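Local coordinates for cytoplasmic protein (PDB 7LPO) that probably hydrolyses the glucosidic bond of steryl beta-glucosides, as a fungal sterylglucosidase of glycoside hydrolase family 5, at residues 94-99 and 568-573; 135-140 and 262-267; 35-40 and 667-672. All coordinates share one frame; numbering follows the deposited sequence.

How the contacts relate
The three contacts illustrate how a TIM barrel combines different chemistry at different points of one wall. Contact 2 is the regular case: strands 137-140 and 263-267 are sheet neighbours joined by backbone hydrogen bonds. Contact 1, closest of the three to the centre of the chain, brings 94-99 and 568-573 together by packing of apolar and aromatic side chains, with no direct hydrogen bond between them, because strand 35-43 runs between them. Contact 3 takes that same strand and ties it to 667-672 of the C-terminal domain, with one direct hydrogen bond, a bridging water and the CD methylene of an arginine over a tyrosine ring. All are largely buried, although L36 and V671 of contact 3 and R137 of contact 2 are partly exposed.

Contact 1 of 3, residues 94-99 and 568-573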
loop_
_atom_site.group_PDB
_atom_site.type_symbol
_atom_site.label_atom_id
_atom_site.label_comp_id
_atom_site.label_asym_id
_atom_site.label_seq_id
_atom_site.Cartn_x
_atom_site.Cartn_y
_atom_site.Cartn_z
ATOM N N TRP A 94 -9.283 -5.311 -18.621
ATOM C CA TRP A 94 -8.661 -6.383 -17.861
ATOM C C TRP A 94 -9.572 -6.918 -16.770
ATOM O O TRP A 94 -9.150 -7.797 -16.007
ATOM C CB TRP A 94 -7.351 -5.905 -17.233
ATOM C CG TRP A 94 -6.186 -5.809 -18.178
ATOM C CD1 TRP A 94 -6.027 -6.472 -19.365
ATOM C CD2 TRP A 94 -5.008 -5.017 -18.000
ATOM N NE1 TRP A 94 -4.816 -6.134 -19.937
ATOM C CE2 TRP A 94 -4.180 -5.236 -19.120
ATOM C CE3 TRP A 94 -4.567 -4.145 -16.998
ATOM C CZ2 TRP A 94 -2.949 -4.609 -19.268
ATOM C CZ3 TRP A 94 -3.335 -3.511 -17.155
ATOM C CH2 TRP A 94 -2.544 -3.755 -18.276
ATOM N N GLY A 95 -10.805 -6.419 -16.686
ATOM C CA GLY A 95 -11.776 -6.905 -15.730
ATOM C C GLY A 95 -11.800 -6.174 -14.406
ATOM O O GLY A 95 -12.608 -6.523 -13.540
ATOM N N TYR A 96 -10.958 -5.166 -14.220
ATOM C CA TYR A 96 -10.882 -4.481 -12.937
ATOM C C TYR A 96 -12.069 -3.549 -12.738
ATOM O O TYR A 96 -12.554 -2.924 -13.683
ATOM C CB TYR A 96 -9.574 -3.707 -12.839
ATOM C CG TYR A 96 -8.360 -4.612 -12.872
ATOM C CD1 TYR A 96 -8.400 -5.878 -12.302
ATOM C CD2 TYR A 96 -7.176 -4.200 -13.463
ATOM C CE1 TYR A 96 -7.305 -6.708 -12.328
ATOM C CE2 TYR A 96 -6.072 -5.030 -13.489
ATOM C CZ TYR A 96 -6.144 -6.281 -12.927
ATOM O OH TYR A 96 -5.051 -7.112 -12.959
ATOM N N ASN A 97 -12.560 -3.491 -11.497
ATOM C CA ASN A 97 -13.635 -2.580 -11.121
ATOM C C ASN A 97 -13.274 -1.745 -9.898
ATOM O O ASN A 97 -14.161 -1.119 -9.302
ATOM C CB ASN A 97 -14.927 -3.357 -10.853
ATOM C CG ASN A 97 -14.736 -4.477 -9.835
ATOM O OD1 ASN A 97 -13.672 -4.602 -9.227
ATOM N ND2 ASN A 97 -15.769 -5.293 -9.644
ATOM N N LEU A 98 -12.002 -1.715 -9.511
ATOM C CA LEU A 98 -11.579 -1.082 -8.272
ATOM C C LEU A 98 -10.271 -0.343 -8.492
ATOM O O LEU A 98 -9.395 -0.805 -9.229
ATOM C CB LEU A 98 -11.402 -2.120 -7.156
ATOM C CG LEU A 98 -10.807 -1.657 -5.825
ATOM C CD1 LEU A 98 -11.847 -0.925 -5.015
ATOM C CD2 LEU A 98 -10.268 -2.857 -5.055
ATOM N N LEU A 99 -10.154 0.810 -7.849
ATOM C CA LEU A 99 -8.934 1.603 -7.861
ATOM C C LEU A 99 -8.682 2.071 -6.440
ATOM O O LEU A 99 -9.595 2.600 -5.804
ATOM C CB LEU A 99 -9.043 2.812 -8.795
ATOM C CG LEU A 99 -9.303 2.536 -10.271
ATOM C CD1 LEU A 99 -9.671 3.835 -10.963
ATOM C CD2 LEU A 99 -8.107 1.893 -10.927
ATOM N N TYR A 568 -8.986 -7.253 -3.749
ATOM C CA TYR A 568 -7.618 -6.763 -3.660
ATOM C C TYR A 568 -7.326 -5.686 -4.690
ATOM O O TYR A 568 -8.046 -5.518 -5.675
ATOM C CB TYR A 568 -6.603 -7.903 -3.812
ATOM C CG TYR A 568 -6.700 -8.699 -5.103
ATOM C CD1 TYR A 568 -6.188 -8.201 -6.293
ATOM C CD2 TYR A 568 -7.285 -9.951 -5.127
ATOM C CE1 TYR A 568 -6.261 -8.924 -7.464
ATOM C CE2 TYR A 568 -7.351 -10.692 -6.303
ATOM C CZ TYR A 568 -6.842 -10.169 -7.461
ATOM O OH TYR A 568 -6.914 -10.895 -8.625
ATOM N N ALA A 569 -6.246 -4.951 -4.420
ATOM C CA ALA A 569 -5.715 -3.919 -5.300
ATOM C C ALA A 569 -4.243 -4.238 -5.526
ATOM O O ALA A 569 -3.441 -4.193 -4.586
ATOM C CB ALA A 569 -5.891 -2.521 -4.700
ATOM N N ILE A 570 -3.904 -4.571 -6.769
ATOM C CA ILE A 570 -2.526 -4.856 -7.131
ATOM C C ILE A 570 -1.687 -3.583 -7.077
ATOM O O ILE A 570 -2.095 -2.522 -7.565
ATOM C CB ILE A 570 -2.475 -5.477 -8.538
ATOM C CG1 ILE A 570 -3.284 -6.778 -8.588
ATOM C CG2 ILE A 570 -1.034 -5.684 -8.947
ATOM C CD1 ILE A 570 -3.465 -7.326 -10.003
ATOM N N TRP A 571 -0.498 -3.687 -6.488
ATOM C CA TRP A 571 0.519 -2.642 -6.572
ATOM C C TRP A 571 1.475 -3.000 -7.709
ATOM O O TRP A 571 2.163 -4.023 -7.627
ATOM C CB TRP A 571 1.297 -2.499 -5.253
ATOM C CG TRP A 571 2.210 -1.305 -5.293
ATOM C CD1 TRP A 571 3.482 -1.257 -5.784
ATOM C CD2 TRP A 571 1.892 0.029 -4.870
ATOM N NE1 TRP A 571 3.973 0.028 -5.704
ATOM C CE2 TRP A 571 3.018 0.837 -5.147
ATOM C CE3 TRP A 571 0.767 0.616 -4.289
ATOM C CZ2 TRP A 571 3.054 2.198 -4.847
ATOM C CZ3 TRP A 571 0.797 1.967 -3.997
ATOM C CH2 TRP A 571 1.933 2.745 -4.276
ATOM N N ASN A 572 1.529 -2.182 -8.770
ATOM C CA ASN A 572 0.659 -1.041 -9.032
ATOM C C ASN A 572 0.613 -0.838 -10.565
ATOM O O ASN A 572 1.121 -1.662 -11.331
ATOM C CB ASN A 572 1.148 0.222 -8.331
ATOM C CG ASN A 572 2.557 0.609 -8.725
ATOM O OD1 ASN A 572 3.369 -0.216 -9.169
ATOM N ND2 ASN A 572 2.858 1.876 -8.546
ATOM N N TYR A 573 0.002 0.257 -11.004
ATOM C CA TYR A 573 -0.080 0.640 -12.411
ATOM C C TYR A 573 0.562 2.015 -12.553
ATOM O O TYR A 573 0.088 2.987 -11.959
ATOM C CB TYR A 573 -1.539 0.653 -12.871
ATOM C CG TYR A 573 -1.747 0.837 -14.350
ATOM C CD1 TYR A 573 -1.759 -0.254 -15.214
ATOM C CD2 TYR A 573 -1.956 2.109 -14.886
ATOM C CE1 TYR A 573 -1.960 -0.081 -16.580
ATOM C CE2 TYR A 573 -2.166 2.293 -16.235
ATOM C CZ TYR A 573 -2.172 1.196 -17.084
ATOM O OH TYR A 573 -2.371 1.389 -18.439
#
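CZ3 of the W94 six-membered ring touches the Y573 ring obliquely, 3.7 Å from its CE1, the two side chains crossing at about a right angle. The contact belongs to the TIM barrel of family 5 glycoside hydrolases, where strands 98-104 and 567-570 flank strand 35-43 on its two sides. Side chains therefore have to span the intervening strand, and the backbones of the two segments form no bond with each other.

W94 sits where helix 83-93 ends in a Schellman motif, and the positive phi of G95 (92°) turns the chain toward Y96 and the strand. On the other segment, a cis peptide between W571 and N572, a feature known from related hydrolases at the end of the eighth strand, precedes Y573. With CG opposite the backbone N (chi1 -172°), the Y573 ring extends away from its own backbone N, toward W94. Its hydroxyl is hydrogen-bonded to R90 and H87, while NE1 of W94 bonds to the carbonyl of I655; polar partners thus hold the hydroxyl end of Y573 and the pyrrole side of W94, away from the six-membered ring that meets the tyrosine.

The middle of the contact pairs Y96 with I570, again nearly at right angles, and Y96 also packs on V41 of the strand between them. CD1 of I570 lies 3.4 Å from OH of Y96 and 4.1 Å from its CZ, so the methyl group meets the phenol end of the ring obliquely. That hydroxyl is held by the carbonyl of F665, which should limit how far the ring can swing.

L98 completes the row. Its branch CD2 lies 4.4 Å from CB of A569, and the same methyl approaches the backbone of the opposing strand, 3.5 Å from O of Y568.

Contact 2 of 3, residues 135-140 and 262-267; sequences GFRVFM and CVIGWD
Strands 137-140 and 263-267 run parallel, 4.5 Å apart at their closest and 25° from perfect alignment, and four backbone hydrogen bonds join them. V138 pairs with V263 and M140 with W266, so the second strand fits one residue more than the first, a bulge at I264 and G265. Before the bulge, V138 N donates to C262 O (2.8 Å) and I264 N to V138 O; beyond it, M140 N donates to G265 O (3.1 Å) and D267 N to M140 O.

M140 lies over one face of the W266 indole. With CG anti to the carbonyl carbon (chi1 -50°), M140 sets CG over the six-membered ring, 3.5 Å from its centroid, in a CH-pi contact close to the normal; the bend at chi2 then sets SD higher, 5.1 Å from that centroid, in a longer Met-aromatic contact. V263 packs its CG1 against the same CG of M140, 3.9 Å away.

The other face of the sheet carries F139. OD2 of D267 comes into the plane of its ring at the edge, 3.6 Å from CE2, and is also salt-bridged to R100.

Helix 118-133 covers V138, M140 and V263 through L128, helix 232-254 packs on W266, and strands 98-104 and 424-427 continue the barrel wall beyond the two strands.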
loop_
_atom_site.group_PDB
_atom_site.type_symbol
_atom_site.label_atom_id
_atom_site.label_comp_id
_atom_site.label_asym_id
_atom_site.label_seq_id
_atom_site.Cartn_x
_atom_site.Cartn_y
_atom_site.Cartn_z
ATOM N N GLY A 135 -16.829 3.451 -14.735
ATOM C CA GLY A 135 -17.458 2.445 -13.908
ATOM C C GLY A 135 -16.621 1.892 -12.781
ATOM O O GLY A 135 -16.909 0.788 -12.307
ATOM N N PHE A 136 -15.622 2.626 -12.312
ATOM C CA PHE A 136 -14.778 2.159 -11.225
ATOM C C PHE A 136 -15.365 2.526 -9.869
ATOM O O PHE A 136 -15.952 3.597 -9.700
ATOM C CB PHE A 136 -13.372 2.758 -11.337
ATOM C CG PHE A 136 -12.549 2.143 -12.406
ATOM C CD1 PHE A 136 -11.994 0.892 -12.226
ATOM C CD2 PHE A 136 -12.341 2.805 -13.606
ATOM C CE1 PHE A 136 -11.254 0.304 -13.221
ATOM C CE2 PHE A 136 -11.595 2.230 -14.599
ATOM C CZ PHE A 136 -11.049 0.970 -14.408
ATOM N N ARG A 137 -15.202 1.624 -8.905
ATOM C CA ARG A 137 -15.279 1.981 -7.497
ATOM C C ARG A 137 -13.884 2.393 -7.045
ATOM O O ARG A 137 -12.879 1.869 -7.533
ATOM C CB ARG A 137 -15.790 0.820 -6.642
ATOM C CG ARG A 137 -17.105 0.209 -7.107
ATOM C CD ARG A 137 -18.284 1.202 -7.064
ATOM N NE ARG A 137 -19.536 0.459 -7.208
ATOM C CZ ARG A 137 -20.680 0.758 -6.601
ATOM N NH1 ARG A 137 -20.765 1.814 -5.799
ATOM N NH2 ARG A 137 -21.744 -0.012 -6.791
ATOM N N VAL A 138 -13.823 3.345 -6.120
ATOM C CA VAL A 138 -12.559 3.916 -5.673
ATOM C C VAL A 138 -12.572 4.035 -4.153
ATOM O O VAL A 138 -13.589 4.419 -3.563
ATOM C CB VAL A 138 -12.318 5.308 -6.301
ATOM C CG1 VAL A 138 -11.070 5.941 -5.710
ATOM C CG2 VAL A 138 -12.215 5.240 -7.814
ATOM N N PHE A 139 -11.442 3.720 -3.510
ATOM C CA PHE A 139 -11.221 4.162 -2.140
ATOM C C PHE A 139 -9.884 4.892 -2.064
ATOM O O PHE A 139 -8.939 4.602 -2.806
ATOM C CB PHE A 139 -11.361 3.018 -1.099
ATOM C CG PHE A 139 -10.281 1.984 -1.117
ATOM C CD1 PHE A 139 -10.304 0.963 -2.033
ATOM C CD2 PHE A 139 -9.298 1.986 -0.145
ATOM C CE1 PHE A 139 -9.327 -0.015 -2.024
ATOM C CE2 PHE A 139 -8.318 1.017 -0.127
ATOM C CZ PHE A 139 -8.338 0.007 -1.059
ATOM N N MET A 140 -9.861 5.907 -1.210
ATOM C CA MET A 140 -8.791 6.892 -1.171
ATOM C C MET A 140 -7.684 6.447 -0.225
ATOM O O MET A 140 -7.950 6.014 0.898
ATOM C CB MET A 140 -9.341 8.244 -0.719
ATOM C CG MET A 140 -10.573 8.731 -1.461
ATOM S SD MET A 140 -10.307 8.895 -3.243
ATOM C CE MET A 140 -9.279 10.253 -3.439
ATOM N N CYS A 262 -19.035 6.148 -6.565
ATOM C CA CYS A 262 -17.672 5.912 -7.033
ATOM C C CYS A 262 -16.716 5.800 -5.854
ATOM O O CYS A 262 -16.158 4.722 -5.624
ATOM C CB CYS A 262 -17.250 7.024 -7.992
ATOM S SG CYS A 262 -15.532 6.918 -8.514
ATOM N N VAL A 263 -16.522 6.876 -5.091
ATOM C CA VAL A 263 -15.634 6.878 -3.933
ATOM C C VAL A 263 -16.397 6.213 -2.793
ATOM O O VAL A 263 -17.276 6.818 -2.188
ATOM C CB VAL A 263 -15.184 8.291 -3.564
ATOM C CG1 VAL A 263 -14.349 8.264 -2.290
ATOM C CG2 VAL A 263 -14.417 8.913 -4.719
ATOM N N ILE A 264 -16.072 4.959 -2.499
ATOM C CA ILE A 264 -16.854 4.225 -1.515
ATOM C C ILE A 264 -16.317 4.347 -0.096
ATOM O O ILE A 264 -17.044 4.035 0.854
ATOM C CB ILE A 264 -16.949 2.742 -1.912
ATOM C CG1 ILE A 264 -15.576 2.066 -1.877
ATOM C CG2 ILE A 264 -17.558 2.616 -3.300
ATOM C CD1 ILE A 264 -15.622 0.554 -2.230
ATOM N N GLY A 265 -15.079 4.787 0.080
ATOM C CA GLY A 265 -14.524 4.869 1.419
ATOM C C GLY A 265 -13.103 5.387 1.399
ATOM O O GLY A 265 -12.551 5.740 0.349
ATOM N N TRP A 266 -12.507 5.404 2.588
ATOM C CA TRP A 266 -11.183 5.967 2.793
ATOM C C TRP A 266 -10.325 4.973 3.559
ATOM O O TRP A 266 -10.766 4.413 4.569
ATOM C CB TRP A 266 -11.262 7.304 3.549
ATOM C CG TRP A 266 -12.003 8.356 2.785
ATOM C CD1 TRP A 266 -13.345 8.409 2.569
ATOM C CD2 TRP A 266 -11.444 9.497 2.129
ATOM N NE1 TRP A 266 -13.660 9.508 1.821
ATOM C CE2 TRP A 266 -12.511 10.197 1.535
ATOM C CE3 TRP A 266 -10.150 9.996 1.994
ATOM C CZ2 TRP A 266 -12.324 11.358 0.804
ATOM C CZ3 TRP A 266 -9.959 11.146 1.266
ATOM C CH2 TRP A 266 -11.042 11.823 0.685
ATOM N N ASP A 267 -9.113 4.742 3.055
ATOM C CA ASP A 267 -8.079 4.023 3.781
ATOM C C ASP A 267 -7.503 4.923 4.870
ATOM O O ASP A 267 -7.572 6.154 4.794
ATOM C CB ASP A 267 -6.967 3.579 2.830
ATOM C CG ASP A 267 -6.392 2.199 3.176
ATOM O OD1 ASP A 267 -6.584 1.707 4.310
ATOM O OD2 ASP A 267 -5.735 1.605 2.293
#

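Contact 3 of 3, residues 35-40 and 667-672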
loop_
_atom_site.group_PDB
_atom_site.type_symbol
_atom_site.label_atom_id
_atom_site.label_comp_id
_atom_site.label_asym_id
_atom_site.label_seq_id
_atom_site.Cartn_x
_atom_site.Cartn_y
_atom_site.Cartn_z
ATOM N N SER A 35 -23.268 -10.960 -3.415
ATOM C CA SER A 35 -21.912 -10.790 -2.909
ATOM C C SER A 35 -21.022 -10.238 -4.012
ATOM O O SER A 35 -20.949 -10.806 -5.105
ATOM C CB SER A 35 -21.351 -12.116 -2.409
ATOM O OG SER A 35 -22.091 -12.611 -1.316
ATOM N N LEU A 36 -20.343 -9.133 -3.728
ATOM C CA LEU A 36 -19.477 -8.476 -4.697
ATOM C C LEU A 36 -18.015 -8.775 -4.397
ATOM O O LEU A 36 -17.613 -8.863 -3.231
ATOM C CB LEU A 36 -19.694 -6.964 -4.682
ATOM C CG LEU A 36 -21.128 -6.483 -4.888
ATOM C CD1 LEU A 36 -21.213 -4.977 -4.738
ATOM C CD2 LEU A 36 -21.662 -6.922 -6.244
ATOM N N VAL A 37 -17.224 -8.929 -5.458
ATOM C CA VAL A 37 -15.774 -9.046 -5.354
ATOM C C VAL A 37 -15.165 -7.866 -6.094
ATOM O O VAL A 37 -15.440 -7.667 -7.285
ATOM C CB VAL A 37 -15.250 -10.374 -5.919
ATOM C CG1 VAL A 37 -13.707 -10.380 -5.912
ATOM C CG2 VAL A 37 -15.797 -11.555 -5.125
ATOM N N LEU A 38 -14.349 -7.082 -5.389
ATOM C CA LEU A 38 -13.731 -5.887 -5.946
ATOM C C LEU A 38 -12.253 -6.156 -6.179
ATOM O O LEU A 38 -11.517 -6.474 -5.237
ATOM C CB LEU A 38 -13.912 -4.682 -5.022
ATOM C CG LEU A 38 -15.359 -4.256 -4.778
ATOM C CD1 LEU A 38 -15.368 -3.148 -3.719
ATOM C CD2 LEU A 38 -16.034 -3.789 -6.060
ATOM N N ARG A 39 -11.821 -5.998 -7.426
ATOM C CA ARG A 39 -10.452 -6.275 -7.817
ATOM C C ARG A 39 -9.973 -5.194 -8.763
ATOM O O ARG A 39 -10.695 -4.781 -9.676
ATOM C CB ARG A 39 -10.335 -7.654 -8.472
ATOM C CG ARG A 39 -10.347 -8.761 -7.437
ATOM C CD ARG A 39 -10.316 -10.158 -8.054
ATOM N NE ARG A 39 -10.329 -11.136 -6.977
ATOM C CZ ARG A 39 -10.140 -12.440 -7.123
ATOM N NH1 ARG A 39 -9.918 -12.954 -8.325
ATOM N NH2 ARG A 39 -10.167 -13.225 -6.046
ATOM N N GLY A 40 -8.745 -4.748 -8.540
ATOM C CA GLY A 40 -8.199 -3.691 -9.349
ATOM C C GLY A 40 -6.749 -3.417 -9.026
ATOM O O GLY A 40 -6.001 -4.344 -8.701
ATOM N N ARG A 667 -7.400 -12.240 -14.982
ATOM C CA ARG A 667 -7.891 -13.555 -14.592
ATOM C C ARG A 667 -9.409 -13.569 -14.510
ATOM O O ARG A 667 -10.028 -12.539 -14.224
ATOM C CB ARG A 667 -7.347 -13.984 -13.220
ATOM C CG ARG A 667 -5.884 -13.648 -12.955
ATOM C CD ARG A 667 -5.607 -13.565 -11.451
ATOM N NE ARG A 667 -5.794 -14.844 -10.773
ATOM C CZ ARG A 667 -4.930 -15.861 -10.822
ATOM N NH1 ARG A 667 -3.800 -15.763 -11.520
ATOM N NH2 ARG A 667 -5.195 -16.984 -10.167
ATOM N N PRO A 668 -10.032 -14.725 -14.744
ATOM C CA PRO A 668 -11.480 -14.837 -14.515
ATOM C C PRO A 668 -11.809 -14.777 -13.032
ATOM O O PRO A 668 -11.073 -15.301 -12.192
ATOM C CB PRO A 668 -11.826 -16.210 -15.098
ATOM C CG PRO A 668 -10.539 -17.001 -14.915
ATOM C CD PRO A 668 -9.437 -16.007 -15.175
ATOM N N TYR A 669 -12.930 -14.142 -12.712
ATOM C CA TYR A 669 -13.396 -14.084 -11.333
ATOM C C TYR A 669 -14.846 -13.618 -11.325
ATOM O O TYR A 669 -15.303 -12.982 -12.282
ATOM C CB TYR A 669 -12.523 -13.148 -10.482
ATOM C CG TYR A 669 -12.755 -11.684 -10.702
ATOM C CD1 TYR A 669 -12.205 -11.032 -11.792
ATOM C CD2 TYR A 669 -13.501 -10.942 -9.796
ATOM C CE1 TYR A 669 -12.415 -9.676 -11.992
ATOM C CE2 TYR A 669 -13.707 -9.593 -9.973
ATOM C CZ TYR A 669 -13.164 -8.964 -11.074
ATOM O OH TYR A 669 -13.374 -7.622 -11.252
ATOM N N PRO A 670 -15.584 -13.930 -10.247
ATOM C CA PRO A 670 -16.993 -13.523 -10.136
ATOM C C PRO A 670 -17.141 -12.104 -9.603
ATOM O O PRO A 670 -16.830 -11.821 -8.443
ATOM C CB PRO A 670 -17.574 -14.560 -9.164
ATOM C CG PRO A 670 -16.402 -14.908 -8.269
ATOM C CD PRO A 670 -15.150 -14.775 -9.118
ATOM N N VAL A 671 -17.664 -11.215 -10.447
ATOM C CA VAL A 671 -17.863 -9.828 -10.042
ATOM C C VAL A 671 -19.004 -9.714 -9.036
ATOM O O VAL A 671 -18.943 -8.906 -8.099
ATOM C CB VAL A 671 -18.119 -8.956 -11.285
ATOM C CG1 VAL A 671 -18.526 -7.571 -10.868
ATOM C CG2 VAL A 671 -16.890 -8.918 -12.178
ATOM N N ALA A 672 -20.064 -10.502 -9.214
ATOM C CA ALA A 672 -21.230 -10.414 -8.346
ATOM C C ALA A 672 -21.907 -11.768 -8.318
ATOM O O ALA A 672 -22.059 -12.415 -9.359
ATOM C CB ALA A 672 -22.212 -9.337 -8.814
HETATM O O HOH W 1 -18.959 -12.361 -6.352
HETATM O O HOH W 2 -9.010 -15.121 -10.257
#
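R39 and Y669 meet because their torsions send the two side chains past each other in opposite directions. R39 sets CG beside its backbone N and then runs fully extended to NE, whereas CG of Y669 sits between its backbone N and carbonyl carbon (chi1 76°). CD of R39 consequently lies over one face of the phenol, 3.9 Å from the ring centroid in a CH-pi contact. The guanidinium continues past the ring, with its NH1 3.4 Å from CB of Y669 and its plane 25° from that of the ring. Its own charge is met by D561, which also bridges to R667, so one carboxylate serves an arginine from each segment.

V37 borders the same tyrosine: its carbonyl oxygen lies in the ring plane at the edge, 3.7 Å from CE2, and its CG1 packs near CD2. The far end of the phenol is fixed by a hydrogen bond from the Y669 hydroxyl to the carbonyl of G95.

Farther along, the backbones come together in a single antiparallel bridge. V37 N donates to V671 O over 3.2 Å, nearly straight at 167° but from well above the carbonyl plane. L36 and A672 form a non-hydrogen-bonded pair, their side chains touching at 3.6 Å between CD2 of L36 and CB of A672. A water donates to both S35 O and P670 O, bridging the segments where they do not bond directly.

V671 and A672 form a classic beta bulge facing strand 707-710. Strand 35-43 lies between barrel strands 98-104 and 567-570, while P670 packs on strands 676-682 and 689-696, so the contact joins the barrel wall to the C-terminal beta domain.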